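Local structure of putative ring-cleaving dioxygenase MhqO (Bacillus subtilis subsp. subtilis, 3OAJ) at residues F41-P44 against G45-H48; L159-E162 against Q163-K166; T167-L170 against L171-M175; Y256-E259 against H260-L264. The protein probably cleaves the ring of aromatic compounds as an iron-dependent extradiol-type dioxygenase of the vicinal oxygen chelate superfamily. All blocks are in the same frame, centred on the assembly; numbering follows the deposited sequence.

Contacts 2, 3 and 4 form one cluster, with centres 10 to 12 Å apart. Contact 2 starts helix 164-174 and contact 3 runs along it. Contact 4 is the hairpin turn packed against both. The three meet in a polar chain, in which Thr167 OG1 lies 2.6 Å from Ser161 OG and 2.7 Å from Glu259 OE2. Glu162 N also lies 2.9 Å from Gly261 O. Contact 1 is a separate turn, its centre 23 Å from that of contact 4, though both reach the same sheet. Contact 4 comes nearest the metal: the side chain of Tyr256 is about 4 Å from the bound zinc ion, whereas that of Met175 in contact 3 is about 13 Å away.

Contact 1 of 4, residues F41-P44 against G45-H48; sequences FDDP and GTYH
The carboxylate oxygen Asp43 OD1 takes a short bond from the hydroxyl Thr46 OG1, at 2.7 Å. The hydroxyl does not approach in the plane of the carboxylate. It comes from above, 56° out of that plane, and the two side chains cross at about a right angle. Asp43 reaches it with CG anti to its own backbone N (chi1 -178°), which brings the carboxylate to the side of Gly45 and Thr46. The other oxygen, Asp43 OD2, makes a weak bond with the backbone Gly45 N at 3.4 Å. The two carboxylate oxygens therefore hold two different residues, which probably limits rotation of the group, though the second bond is weak. A third bond joins the backbones, from Thr46 N to Asp43 O at 3.1 Å.

That bond closes a type I beta turn from Asp43 to Thr46, with Pro44 and Gly45 at its corners. The turn lies in the connection between strands 33-39 and 47-52, in the first glyoxalase-like range of the chain. Asp43 accepts all three bonds, one at its carbonyl and two at its carboxylate. Pro44 suits the first corner because its ring already holds phi at -59°. Gly45 is exposed, while Thr46 is buried and its side chain touches Trp67.

Beyond the turn, Thr46 pairs with Asn40 through the backbone. Pro44 rests on Tyr293, whose hydroxyl also bonds to Phe41 O. In Thr46 the hydroxyl stands beside the backbone N, which lets OG1 and N of Thr46 both bond to Asp43.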
ATOM      1  N   PHE A  41      -0.062  -4.999 -15.879  1.00 25.56           N
ATOM      2  CA  PHE A  41       0.348  -4.455 -17.167  1.00 28.46           C
ATOM      3  C   PHE A  41       1.406  -5.300 -17.852  1.00 31.27           C
ATOM      4  O   PHE A  41       1.390  -5.433 -19.072  1.00 31.89           O
ATOM      5  CB  PHE A  41       0.873  -3.033 -17.012  1.00 29.23           C
ATOM      6  CG  PHE A  41      -0.167  -1.992 -17.212  1.00 31.94           C
ATOM      7  CD1 PHE A  41      -0.970  -1.585 -16.155  1.00 29.79           C
ATOM      8  CD2 PHE A  41      -0.360  -1.423 -18.465  1.00 29.67           C
ATOM      9  CE1 PHE A  41      -1.939  -0.611 -16.336  1.00 32.35           C
ATOM     10  CE2 PHE A  41      -1.331  -0.453 -18.657  1.00 32.30           C
ATOM     11  CZ  PHE A  41      -2.129  -0.050 -17.589  1.00 29.91           C
ATOM     12  N   ASP A  42       2.322  -5.850 -17.057  1.00 33.68           N
ATOM     13  CA  ASP A  42       3.413  -6.691 -17.559  1.00 35.82           C
ATOM     14  C   ASP A  42       2.966  -8.118 -17.867  1.00 36.37           C
ATOM     15  O   ASP A  42       3.389  -8.706 -18.866  1.00 36.65           O
ATOM     16  CB  ASP A  42       4.576  -6.717 -16.560  1.00 37.26           C
ATOM     17  CG  ASP A  42       5.223  -5.354 -16.379  1.00 40.92           C
ATOM     18  OD1 ASP A  42       5.826  -5.128 -15.308  1.00 38.55           O
ATOM     19  OD2 ASP A  42       5.133  -4.511 -17.303  1.00 38.23           O
ATOM     20  N   ASP A  43       2.122  -8.674 -16.996  1.00 36.33           N
ATOM     21  CA  ASP A  43       1.598 -10.024 -17.175  1.00 36.09           C
ATOM     22  C   ASP A  43       0.069 -10.019 -17.156  1.00 34.74           C
ATOM     23  O   ASP A  43      -0.545 -10.054 -16.086  1.00 34.35           O
ATOM     24  CB  ASP A  43       2.164 -10.982 -16.117  1.00 37.08           C
ATOM     25  CG  ASP A  43       1.687 -12.418 -16.305  1.00 39.87           C
ATOM     26  OD1 ASP A  43       1.727 -13.185 -15.322  1.00 38.13           O
ATOM     27  OD2 ASP A  43       1.266 -12.783 -17.427  1.00 38.05           O
ATOM     28  N   PRO A  44      -0.547  -9.978 -18.350  1.00 33.87           N
ATOM     29  CA  PRO A  44      -2.001  -9.943 -18.573  1.00 33.01           C
ATOM     30  C   PRO A  44      -2.776 -11.128 -17.995  1.00 31.41           C
ATOM     31  O   PRO A  44      -3.994 -11.047 -17.851  1.00 31.82           O
ATOM     32  CB  PRO A  44      -2.117  -9.960 -20.101  1.00 33.46           C
ATOM     33  CG  PRO A  44      -0.824  -9.429 -20.585  1.00 34.45           C
ATOM     34  CD  PRO A  44       0.203  -9.885 -19.617  1.00 33.83           C
ATOM     35  N   GLY A  45      -2.083 -12.220 -17.684  1.00 29.73           N
ATOM     36  CA  GLY A  45      -2.720 -13.412 -17.117  1.00 27.93           C
ATOM     37  C   GLY A  45      -2.732 -13.437 -15.599  1.00 25.83           C
ATOM     38  O   GLY A  45      -3.027 -14.464 -14.986  1.00 26.30           O
ATOM     39  N   THR A  46      -2.409 -12.302 -14.988  1.00 23.25           N
ATOM     40  CA  THR A  46      -2.365 -12.192 -13.541  1.00 20.92           C
ATOM     41  C   THR A  46      -3.193 -10.984 -13.143  1.00 17.86           C
ATOM     42  O   THR A  46      -3.065  -9.922 -13.751  1.00 17.60           O
ATOM     43  CB  THR A  46      -0.914 -12.004 -13.031  1.00 21.96           C
ATOM     44  OG1 THR A  46      -0.132 -13.154 -13.378  1.00 26.51           O
ATOM     45  CG2 THR A  46      -0.878 -11.812 -11.505  1.00 26.33           C
ATOM     46  N   TYR A  47      -4.026 -11.153 -12.121  1.00 15.41           N
ATOM     47  CA  TYR A  47      -4.812 -10.056 -11.568  1.00 13.59           C
ATOM     48  C   TYR A  47      -3.922  -8.964 -11.006  1.00 12.79           C
ATOM     49  O   TYR A  47      -2.834  -9.221 -10.503  1.00 12.44           O
ATOM     50  CB  TYR A  47      -5.658 -10.533 -10.394  1.00 13.64           C
ATOM     51  CG  TYR A  47      -6.954 -11.231 -10.726  1.00 14.55           C
ATOM     52  CD1 TYR A  47      -8.002 -10.552 -11.354  1.00 13.96           C
ATOM     53  CD2 TYR A  47      -7.158 -12.558 -10.344  1.00 13.90           C
ATOM     54  CE1 TYR A  47      -9.215 -11.197 -11.623  1.00 14.82           C
ATOM     55  CE2 TYR A  47      -8.356 -13.212 -10.609  1.00 14.75           C
ATOM     56  CZ  TYR A  47      -9.383 -12.523 -11.236  1.00 13.92           C
ATOM     57  OH  TYR A  47     -10.573 -13.158 -11.508  1.00 15.39           O
ATOM     58  N   HIS A  48      -4.446  -7.752 -11.046  1.00 11.40           N
ATOM     59  CA  HIS A  48      -3.968  -6.688 -10.201  1.00 10.97           C
ATOM     60  C   HIS A  48      -5.203  -6.152  -9.509  1.00 10.56           C
ATOM     61  O   HIS A  48      -6.081  -5.606 -10.173  1.00 11.35           O
ATOM     62  CB  HIS A  48      -3.296  -5.585 -11.025  1.00 11.63           C
ATOM     63  CG  HIS A  48      -2.528  -4.596 -10.199  1.00 10.28           C
ATOM     64  ND1 HIS A  48      -1.968  -3.453 -10.731  1.00 12.22           N
ATOM     65  CD2 HIS A  48      -2.258  -4.563  -8.870  1.00 11.49           C
ATOM     66  CE1 HIS A  48      -1.355  -2.780  -9.769  1.00 11.39           C
ATOM     67  NE2 HIS A  48      -1.512  -3.433  -8.634  1.00 11.45           N
TER

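Contact 2 of 4, residues L159-E162 against Q163-K166; sequences LLSE and QPDK
Ser161 OG accepts a bond from Gln163 N at 3.0 Å, and this closes the short link between strand 153-160 and helix 164-174. The step belongs to the second glyoxalase-like range of the chain, where a strand passes directly into a helix. Gln163 holds the N-cap position and Pro164 begins the helix.

The Ser161 side is the tight one. Its CB points toward the helix start, and its hydroxyl lies anti to its own backbone N, chi1 170°, inside the bend of the backbone. The bond from Gln163 N is bent, with an angle of 140° at the hydrogen. Ser161 CB lies 3.9 Å from Pro164 CA, and the serine packs on the inner side of the bend. Pro164 CD packs 3.6 Å from Ser161 O, and both residues are buried. The hydroxyl also bonds to Thr167 OG1 one turn into the helix, and this second partner helps to hold it.

The other side is looser. Glu162 and Gln163 are partly exposed, and in each the bond from CA to CB points away from the other half of the bend. Each has CG beside its backbone N and is extended beyond it. Glu162 packs on Glu262 of the neighbouring turn and makes a long, weak ion pair with Arg208. Gln163 NE2 makes a weak bond to His260 O.

Lys166 is exposed, yet its chain folds back along the first helical turn. Lys166 NZ bonds to Gln163 OE1 at 2.8 Å, approaching 25° from the plane of the amide carbonyl.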
ATOM      1  N   LEU A 159      10.047   0.953   6.967  1.00 11.09           N
ATOM      2  CA  LEU A 159      10.992   0.587   5.915  1.00 10.97           C
ATOM      3  C   LEU A 159      12.189  -0.145   6.471  1.00 11.30           C
ATOM      4  O   LEU A 159      12.745   0.244   7.495  1.00 11.42           O
ATOM      5  CB  LEU A 159      11.478   1.841   5.173  1.00 11.52           C
ATOM      6  CG  LEU A 159      10.368   2.793   4.693  1.00 12.14           C
ATOM      7  CD1 LEU A 159      10.965   4.002   3.966  1.00 12.61           C
ATOM      8  CD2 LEU A 159       9.373   2.063   3.801  1.00 12.97           C
ATOM      9  N   LEU A 160      12.582  -1.204   5.769  1.00 11.38           N
ATOM     10  CA  LEU A 160      13.799  -1.958   6.055  1.00 11.92           C
ATOM     11  C   LEU A 160      14.783  -1.652   4.934  1.00 11.95           C
ATOM     12  O   LEU A 160      14.599  -2.066   3.801  1.00 12.61           O
ATOM     13  CB  LEU A 160      13.503  -3.455   6.095  1.00 12.61           C
ATOM     14  CG  LEU A 160      12.329  -3.902   6.971  1.00 11.40           C
ATOM     15  CD1 LEU A 160      12.149  -5.413   6.864  1.00 14.02           C
ATOM     16  CD2 LEU A 160      12.553  -3.507   8.432  1.00 13.88           C
ATOM     17  N   SER A 161      15.806  -0.877   5.260  1.00 11.91           N
ATOM     18  CA  SER A 161      16.756  -0.381   4.275  1.00 12.19           C
ATOM     19  C   SER A 161      18.121  -1.058   4.416  1.00 13.00           C
ATOM     20  O   SER A 161      18.598  -1.279   5.537  1.00 13.72           O
ATOM     21  CB  SER A 161      16.908   1.136   4.445  1.00 12.15           C
ATOM     22  OG  SER A 161      17.976   1.638   3.665  1.00 12.55           O
ATOM     23  N   GLU A 162      18.760  -1.381   3.293  1.00 13.35           N
ATOM     24  CA  GLU A 162      20.134  -1.889   3.342  1.00 14.04           C
ATOM     25  C   GLU A 162      21.108  -0.800   3.798  1.00 14.55           C
ATOM     26  O   GLU A 162      22.176  -1.105   4.318  1.00 15.50           O
ATOM     27  CB  GLU A 162      20.580  -2.441   1.989  1.00 15.03           C
ATOM     28  CG  GLU A 162      19.888  -3.732   1.571  1.00 18.30           C
ATOM     29  CD  GLU A 162      20.491  -4.331   0.313  1.00 16.97           C
ATOM     30  OE1 GLU A 162      21.634  -3.969  -0.044  1.00 18.67           O
ATOM     31  OE2 GLU A 162      19.816  -5.170  -0.309  1.00 19.58           O
ATOM     32  N   GLN A 163      20.724   0.460   3.598  1.00 14.47           N
ATOM     33  CA  GLN A 163      21.561   1.616   3.939  1.00 14.68           C
ATOM     34  C   GLN A 163      20.719   2.727   4.570  1.00 13.55           C
ATOM     35  O   GLN A 163      20.399   3.714   3.915  1.00 12.37           O
ATOM     36  CB  GLN A 163      22.268   2.156   2.696  1.00 16.67           C
ATOM     37  CG  GLN A 163      23.298   1.220   2.082  1.00 21.62           C
ATOM     38  CD  GLN A 163      24.180   1.961   1.111  1.00 19.79           C
ATOM     39  OE1 GLN A 163      25.039   2.754   1.507  1.00 22.80           O
ATOM     40  NE2 GLN A 163      23.954   1.736  -0.172  1.00 22.84           N
ATOM     41  N   PRO A 164      20.339   2.553   5.844  1.00 13.74           N
ATOM     42  CA  PRO A 164      19.375   3.464   6.463  1.00 13.69           C
ATOM     43  C   PRO A 164      19.800   4.943   6.461  1.00 14.00           C
ATOM     44  O   PRO A 164      18.932   5.808   6.377  1.00 13.73           O
ATOM     45  CB  PRO A 164      19.256   2.931   7.895  1.00 14.30           C
ATOM     46  CG  PRO A 164      19.637   1.505   7.801  1.00 20.89           C
ATOM     47  CD  PRO A 164      20.667   1.417   6.726  1.00 14.13           C
ATOM     48  N   ASP A 165      21.102   5.237   6.548  1.00 14.92           N
ATOM     49  CA  ASP A 165      21.558   6.630   6.503  1.00 16.48           C
ATOM     50  C   ASP A 165      21.179   7.293   5.173  1.00 15.06           C
ATOM     51  O   ASP A 165      20.747   8.451   5.137  1.00 15.02           O
ATOM     52  CB  ASP A 165      23.072   6.749   6.746  1.00 19.51           C
ATOM     53  CG  ASP A 165      23.486   6.381   8.173  1.00 24.53           C
ATOM     54  OD1 ASP A 165      22.634   6.355   9.083  1.00 22.72           O
ATOM     55  OD2 ASP A 165      24.688   6.116   8.386  1.00 22.64           O
ATOM     56  N   LYS A 166      21.304   6.537   4.087  1.00 14.04           N
ATOM     57  CA  LYS A 166      20.983   7.035   2.756  1.00 13.41           C
ATOM     58  C   LYS A 166      19.478   7.184   2.562  1.00 11.87           C
ATOM     59  O   LYS A 166      19.032   8.178   2.010  1.00 12.03           O
ATOM     60  CB  LYS A 166      21.591   6.137   1.660  1.00 15.21           C
ATOM     61  CG  LYS A 166      23.116   6.079   1.685  1.00 19.20           C
ATOM     62  CD  LYS A 166      23.678   6.204   0.287  1.00 19.35           C
ATOM     63  CE  LYS A 166      25.212   6.283   0.288  1.00 20.67           C
ATOM     64  NZ  LYS A 166      25.835   4.962   0.017  1.00 22.51           N
TER

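Contact 3 of 4, residues T167-L170 against L171-M175; sequences TADL and LENIM
The carboxylate of Asp169 and the amide of Asn173 meet through OD1 and ND2, their planes 66° apart. Asn173 ND2 gives a nearly straight bond of 2.7 Å to Asp169 OD1, with 169° at the hydrogen. Asp169 OD1 lies in the amide plane of Asn173 and uses its anti lone pair, on the side away from OD2. Asp169 CG stands anti to its backbone N (chi1 -172°), which carries the carboxylate along the exposed flank to Asn173.

On the buried flank, Leu170 does most of the packing. Its CD1 lies 3.8 Å from Ile174 CG2, and its CG lies 3.7 Å from Met175 SD. Phe265 touches both Leu170 and Met175 from strand 264-269. Thr167 and Leu171 lie side by side, CG2 to CD1 at 4.1 Å. The polar end of Thr167 turns to Ser161 and Glu259.

Leu170 O takes two backbone donors. Ile174 N reaches it at 3.2 Å from above the carbonyl plane, and Met175 N at 2.8 Å almost straight in line with the C=O. The i-to-i+5 bond from Met175 N to Leu170 O makes a wider pi-type turn in this helical stretch.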
ATOM      1  N   THR A 167      18.708   6.198   3.023  1.00 11.32           N
ATOM      2  CA  THR A 167      17.237   6.296   2.983  1.00 11.42           C
ATOM      3  C   THR A 167      16.723   7.489   3.790  1.00 11.96           C
ATOM      4  O   THR A 167      15.840   8.215   3.325  1.00 12.51           O
ATOM      5  CB  THR A 167      16.557   4.982   3.421  1.00 11.45           C
ATOM      6  OG1 THR A 167      17.157   3.892   2.694  1.00 11.19           O
ATOM      7  CG2 THR A 167      15.056   5.033   3.174  1.00 12.87           C
ATOM      8  N   ALA A 168      17.307   7.719   4.969  1.00 12.38           N
ATOM      9  CA  ALA A 168      16.901   8.858   5.801  1.00 12.36           C
ATOM     10  C   ALA A 168      17.151  10.179   5.091  1.00 12.85           C
ATOM     11  O   ALA A 168      16.304  11.076   5.116  1.00 13.19           O
ATOM     12  CB  ALA A 168      17.629   8.841   7.154  1.00 12.36           C
ATOM     13  N   ASP A 169      18.324  10.287   4.475  1.00 13.51           N
ATOM     14  CA  ASP A 169      18.739  11.490   3.762  1.00 14.39           C
ATOM     15  C   ASP A 169      17.739  11.753   2.623  1.00 13.24           C
ATOM     16  O   ASP A 169      17.244  12.871   2.449  1.00 12.99           O
ATOM     17  CB  ASP A 169      20.166  11.270   3.238  1.00 17.01           C
ATOM     18  CG  ASP A 169      20.799  12.518   2.639  1.00 21.18           C
ATOM     19  OD1 ASP A 169      20.430  13.650   3.004  1.00 19.59           O
ATOM     20  OD2 ASP A 169      21.714  12.346   1.805  1.00 20.81           O
ATOM     21  N   LEU A 170      17.392  10.701   1.882  1.00 11.74           N
ATOM     22  CA  LEU A 170      16.374  10.796   0.836  1.00 11.99           C
ATOM     23  C   LEU A 170      15.009  11.271   1.365  1.00 11.44           C
ATOM     24  O   LEU A 170      14.407  12.202   0.830  1.00 11.86           O
ATOM     25  CB  LEU A 170      16.236   9.447   0.132  1.00 12.09           C
ATOM     26  CG  LEU A 170      15.085   9.263  -0.849  1.00 10.78           C
ATOM     27  CD1 LEU A 170      15.140  10.246  -2.041  1.00 11.80           C
ATOM     28  CD2 LEU A 170      15.083   7.834  -1.355  1.00 12.37           C
ATOM     29  N   LEU A 171      14.509  10.621   2.415  1.00 11.15           N
ATOM     30  CA  LEU A 171      13.207  10.980   2.961  1.00 11.79           C
ATOM     31  C   LEU A 171      13.169  12.422   3.447  1.00 12.13           C
ATOM     32  O   LEU A 171      12.216  13.164   3.145  1.00 11.69           O
ATOM     33  CB  LEU A 171      12.859  10.028   4.101  1.00 12.05           C
ATOM     34  CG  LEU A 171      12.504   8.603   3.675  1.00 11.49           C
ATOM     35  CD1 LEU A 171      12.434   7.692   4.889  1.00 12.26           C
ATOM     36  CD2 LEU A 171      11.194   8.574   2.863  1.00 12.27           C
ATOM     37  N   GLU A 172      14.179  12.820   4.218  1.00 12.37           N
ATOM     38  CA  GLU A 172      14.156  14.139   4.858  1.00 13.16           C
ATOM     39  C   GLU A 172      14.546  15.253   3.891  1.00 13.74           C
ATOM     40  O   GLU A 172      13.843  16.258   3.763  1.00 14.61           O
ATOM     41  CB  GLU A 172      15.081  14.165   6.073  1.00 13.14           C
ATOM     42  CG  GLU A 172      14.932  15.448   6.893  1.00 14.65           C
ATOM     43  CD  GLU A 172      15.746  15.440   8.171  1.00 14.11           C
ATOM     44  OE1 GLU A 172      16.265  14.369   8.554  1.00 16.00           O
ATOM     45  OE2 GLU A 172      15.849  16.511   8.810  1.00 15.77           O
ATOM     46  N   ASN A 173      15.659  15.060   3.201  1.00 13.93           N
ATOM     47  CA  ASN A 173      16.320  16.168   2.516  1.00 14.14           C
ATOM     48  C   ASN A 173      15.999  16.287   1.034  1.00 14.69           C
ATOM     49  O   ASN A 173      16.163  17.354   0.455  1.00 15.26           O
ATOM     50  CB  ASN A 173      17.825  16.131   2.798  1.00 14.99           C
ATOM     51  CG  ASN A 173      18.118  16.108   4.287  1.00 14.05           C
ATOM     52  OD1 ASN A 173      17.551  16.905   5.050  1.00 15.74           O
ATOM     53  ND2 ASN A 173      18.980  15.193   4.714  1.00 16.38           N
ATOM     54  N   ILE A 174      15.516  15.198   0.434  1.00 15.16           N
ATOM     55  CA  ILE A 174      15.065  15.219  -0.955  1.00 15.60           C
ATOM     56  C   ILE A 174      13.547  15.191  -1.042  1.00 15.01           C
ATOM     57  O   ILE A 174      12.942  15.918  -1.830  1.00 14.89           O
ATOM     58  CB  ILE A 174      15.679  14.059  -1.778  1.00 17.04           C
ATOM     59  CG1 ILE A 174      17.176  14.311  -1.972  1.00 20.60           C
ATOM     60  CG2 ILE A 174      14.947  13.880  -3.128  1.00 19.34           C
ATOM     61  CD1 ILE A 174      17.814  13.477  -3.046  1.00 20.27           C
ATOM     62  N   MET A 175      12.924  14.334  -0.237  1.00 14.32           N
ATOM     63  CA  MET A 175      11.491  14.133  -0.345  1.00 14.20           C
ATOM     64  C   MET A 175      10.671  15.022   0.578  1.00 13.95           C
ATOM     65  O   MET A 175       9.443  15.008   0.516  1.00 14.14           O
ATOM     66  CB  MET A 175      11.142  12.658  -0.159  1.00 14.74           C
ATOM     67  CG  MET A 175      11.611  11.817  -1.326  1.00 16.89           C
ATOM     68  SD  MET A 175      11.431  10.052  -1.032  1.00 15.22           S
ATOM     69  CE  MET A 175       9.645   9.854  -1.013  1.00 17.56           C
TER

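Contact 4 of 4, residues Y256-E259 against H260-L264; sequences YFRE and HGEIL. With SO4 (sulfate ion), chain D.
Arg258 and Glu262 cross at about a right angle, yet their guanidinium and carboxylate planes are only 11° apart. The two charged groups do not form a salt bridge. Arg258 NH1 instead bonds to the backbone Glu262 O at 2.8 Å, with that oxygen in the guanidinium plane. Leu264 CB covers one face of the guanidinium, 3.4 Å above it and offset toward the rim. A bend at chi3 (-63°) brings the guanidinium alongside Glu262 O and Leu264.

Glu259 CG stands between the backbone N and the carbonyl carbon, chi1 61°, and the chain bends again at chi2. The carboxylate thus folds back over the turn. Glu259 OE1 takes Ile263 N at 2.9 Å on its anti lone pair. Glu259 OE2 takes Gly261 N at 3.1 Å from above the carboxylate plane. OE2 also bonds to Thr167 OG1 and to a water that bridges to His260 N. Ile263 N, Gly261 N and the water all donate to this buried carboxylate, which probably favours its charged form.

The backbone closes the loop with Glu262 N to Glu259 O and with Glu259 N to Ile263 O, both 2.9 Å. Tyr256 reaches the metal site instead: its OH bonds to sulfate O1 at 2.8 Å, near the ring plane, and to Arg249. The sulfate probably comes from the crystallisation liquor.

Arg258 and Leu264 form an antiparallel non-hydrogen-bonded pair, CA to CA 4.3 Å. The whole is a beta hairpin with a type I turn from Glu259 to Glu262. It joins strand 253-258 to strand 264-269, which carries the zinc ligand Glu266 beside Tyr256.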
ATOM      1  N   TYR A 256       9.212   5.134 -11.405  1.00  9.14           N
ATOM      2  CA  TYR A 256       9.851   4.250 -10.410  1.00 10.07           C
ATOM      3  C   TYR A 256      11.340   4.540 -10.279  1.00 10.77           C
ATOM      4  O   TYR A 256      12.021   4.830 -11.266  1.00 10.95           O
ATOM      5  CB  TYR A 256       9.678   2.771 -10.801  1.00 11.35           C
ATOM      6  CG  TYR A 256       8.241   2.342 -11.058  1.00 12.64           C
ATOM      7  CD1 TYR A 256       7.471   1.758 -10.051  1.00 12.41           C
ATOM      8  CD2 TYR A 256       7.644   2.548 -12.311  1.00 12.03           C
ATOM      9  CE1 TYR A 256       6.140   1.371 -10.294  1.00 12.48           C
ATOM     10  CE2 TYR A 256       6.333   2.168 -12.564  1.00 12.93           C
ATOM     11  CZ  TYR A 256       5.582   1.588 -11.553  1.00 12.63           C
ATOM     12  OH  TYR A 256       4.274   1.209 -11.801  1.00 13.04           O
ATOM     13  N   PHE A 257      11.849   4.406  -9.057  1.00 10.16           N
ATOM     14  CA  PHE A 257      13.293   4.474  -8.827  1.00 10.42           C
ATOM     15  C   PHE A 257      13.657   3.639  -7.620  1.00  9.98           C
ATOM     16  O   PHE A 257      12.961   3.691  -6.591  1.00 11.16           O
ATOM     17  CB  PHE A 257      13.790   5.922  -8.678  1.00 12.11           C
ATOM     18  CG  PHE A 257      13.276   6.656  -7.461  1.00 13.25           C
ATOM     19  CD1 PHE A 257      11.991   7.191  -7.436  1.00 12.55           C
ATOM     20  CD2 PHE A 257      14.122   6.891  -6.358  1.00 12.72           C
ATOM     21  CE1 PHE A 257      11.531   7.917  -6.319  1.00 14.31           C
ATOM     22  CE2 PHE A 257      13.671   7.611  -5.246  1.00 13.82           C
ATOM     23  CZ  PHE A 257      12.381   8.127  -5.232  1.00 12.44           C
ATOM     24  N   ARG A 258      14.723   2.852  -7.762  1.00  9.87           N
ATOM     25  CA  ARG A 258      15.229   2.095  -6.622  1.00 10.16           C
ATOM     26  C   ARG A 258      16.141   2.977  -5.809  1.00 10.25           C
ATOM     27  O   ARG A 258      17.073   3.601  -6.345  1.00 10.42           O
ATOM     28  CB  ARG A 258      15.961   0.822  -7.060  1.00 11.74           C
ATOM     29  CG  ARG A 258      16.114  -0.142  -5.875  1.00 14.38           C
ATOM     30  CD  ARG A 258      16.358  -1.542  -6.299  1.00 14.48           C
ATOM     31  NE  ARG A 258      15.265  -2.129  -7.068  1.00 14.74           N
ATOM     32  CZ  ARG A 258      14.268  -2.848  -6.561  1.00 14.08           C
ATOM     33  NH1 ARG A 258      14.165  -3.055  -5.243  1.00 15.07           N
ATOM     34  NH2 ARG A 258      13.364  -3.372  -7.385  1.00 16.06           N
ATOM     35  N   GLU A 259      15.859   3.087  -4.510  1.00 10.73           N
ATOM     36  CA  GLU A 259      16.675   3.977  -3.695  1.00 10.96           C
ATOM     37  C   GLU A 259      17.909   3.240  -3.172  1.00 11.82           C
ATOM     38  O   GLU A 259      18.088   2.046  -3.466  1.00 11.89           O
ATOM     39  CB  GLU A 259      15.827   4.700  -2.642  1.00 11.00           C
ATOM     40  CG  GLU A 259      15.101   3.823  -1.626  1.00 12.05           C
ATOM     41  CD  GLU A 259      16.007   3.372  -0.500  1.00 11.90           C
ATOM     42  OE1 GLU A 259      16.040   2.159  -0.237  1.00 12.66           O
ATOM     43  OE2 GLU A 259      16.717   4.218   0.088  1.00 12.21           O
ATOM     44  N   HIS A 260      18.791   3.953  -2.467  1.00 12.01           N
ATOM     45  CA  HIS A 260      20.108   3.384  -2.160  1.00 12.00           C
ATOM     46  C   HIS A 260      20.065   2.252  -1.136  1.00 12.04           C
ATOM     47  O   HIS A 260      20.971   1.419  -1.105  1.00 12.98           O
ATOM     48  CB  HIS A 260      21.108   4.464  -1.733  1.00 12.54           C
ATOM     49  CG  HIS A 260      21.250   5.585  -2.717  1.00 13.17           C
ATOM     50  ND1 HIS A 260      21.310   5.384  -4.081  1.00 13.65           N
ATOM     51  CD2 HIS A 260      21.324   6.925  -2.535  1.00 12.80           C
ATOM     52  CE1 HIS A 260      21.442   6.547  -4.693  1.00 13.56           C
ATOM     53  NE2 HIS A 260      21.461   7.499  -3.777  1.00 13.64           N
ATOM     54  N   GLY A 261      19.026   2.235  -0.297  1.00 11.98           N
ATOM     55  CA  GLY A 261      18.812   1.112   0.622  1.00 11.96           C
ATOM     56  C   GLY A 261      18.138  -0.083  -0.049  1.00 11.95           C
ATOM     57  O   GLY A 261      17.786  -1.063   0.618  1.00 12.66           O
ATOM     58  N   GLU A 262      17.980   0.008  -1.371  1.00 11.93           N
ATOM     59  CA  GLU A 262      17.439  -1.058  -2.234  1.00 12.18           C
ATOM     60  C   GLU A 262      15.914  -1.217  -2.223  1.00 11.08           C
ATOM     61  O   GLU A 262      15.385  -2.129  -2.863  1.00 10.97           O
ATOM     62  CB  GLU A 262      18.154  -2.404  -2.017  1.00 14.17           C
ATOM     63  CG  GLU A 262      19.599  -2.396  -2.530  1.00 19.41           C
ATOM     64  CD  GLU A 262      19.682  -2.017  -4.003  1.00 17.62           C
ATOM     65  OE1 GLU A 262      18.918  -2.600  -4.790  1.00 20.89           O
ATOM     66  OE2 GLU A 262      20.500  -1.143  -4.364  1.00 21.05           O
ATOM     67  N   ILE A 263      15.193  -0.312  -1.560  1.00 10.63           N
ATOM     68  CA  ILE A 263      13.742  -0.324  -1.632  1.00 10.81           C
ATOM     69  C   ILE A 263      13.313   0.279  -2.965  1.00 10.78           C
ATOM     70  O   ILE A 263      13.863   1.300  -3.389  1.00 11.08           O
ATOM     71  CB  ILE A 263      13.121   0.468  -0.467  1.00 11.26           C
ATOM     72  CG1 ILE A 263      13.680  -0.010   0.878  1.00 10.72           C
ATOM     73  CG2 ILE A 263      11.613   0.290  -0.446  1.00 11.02           C
ATOM     74  CD1 ILE A 263      13.335   0.924   2.048  1.00 12.43           C
ATOM     75  N   LEU A 264      12.327  -0.338  -3.613  1.00 10.91           N
ATOM     76  CA  LEU A 264      11.769   0.233  -4.827  1.00 10.75           C
ATOM     77  C   LEU A 264      10.712   1.275  -4.472  1.00 10.11           C
ATOM     78  O   LEU A 264       9.713   0.956  -3.818  1.00 10.07           O
ATOM     79  CB  LEU A 264      11.199  -0.871  -5.724  1.00 11.47           C
ATOM     80  CG  LEU A 264      10.627  -0.379  -7.066  1.00 10.76           C
ATOM     81  CD1 LEU A 264      11.692   0.357  -7.878  1.00 11.86           C
ATOM     82  CD2 LEU A 264      10.039  -1.545  -7.873  1.00 11.94           C
TER
HETATM   83  S   SO4 D 501       1.875  -0.221  -9.622  1.00 19.95           S
HETATM   84  O1  SO4 D 501       3.184  -0.661 -10.102  1.00 22.00           O
HETATM   85  O2  SO4 D 501       0.781  -0.727 -10.427  1.00 21.99           O
HETATM   86  O3  SO4 D 501       1.661  -0.593  -8.222  1.00 21.07           O
HETATM   87  O4  SO4 D 501       1.841   1.237  -9.762  1.00 20.83           O
HETATM   88  O   HOH W   1      18.525   6.201  -0.814  1.00 11.93           O
HETATM   89  O   HOH W   2      20.249   1.092  -5.955  1.00 24.78           O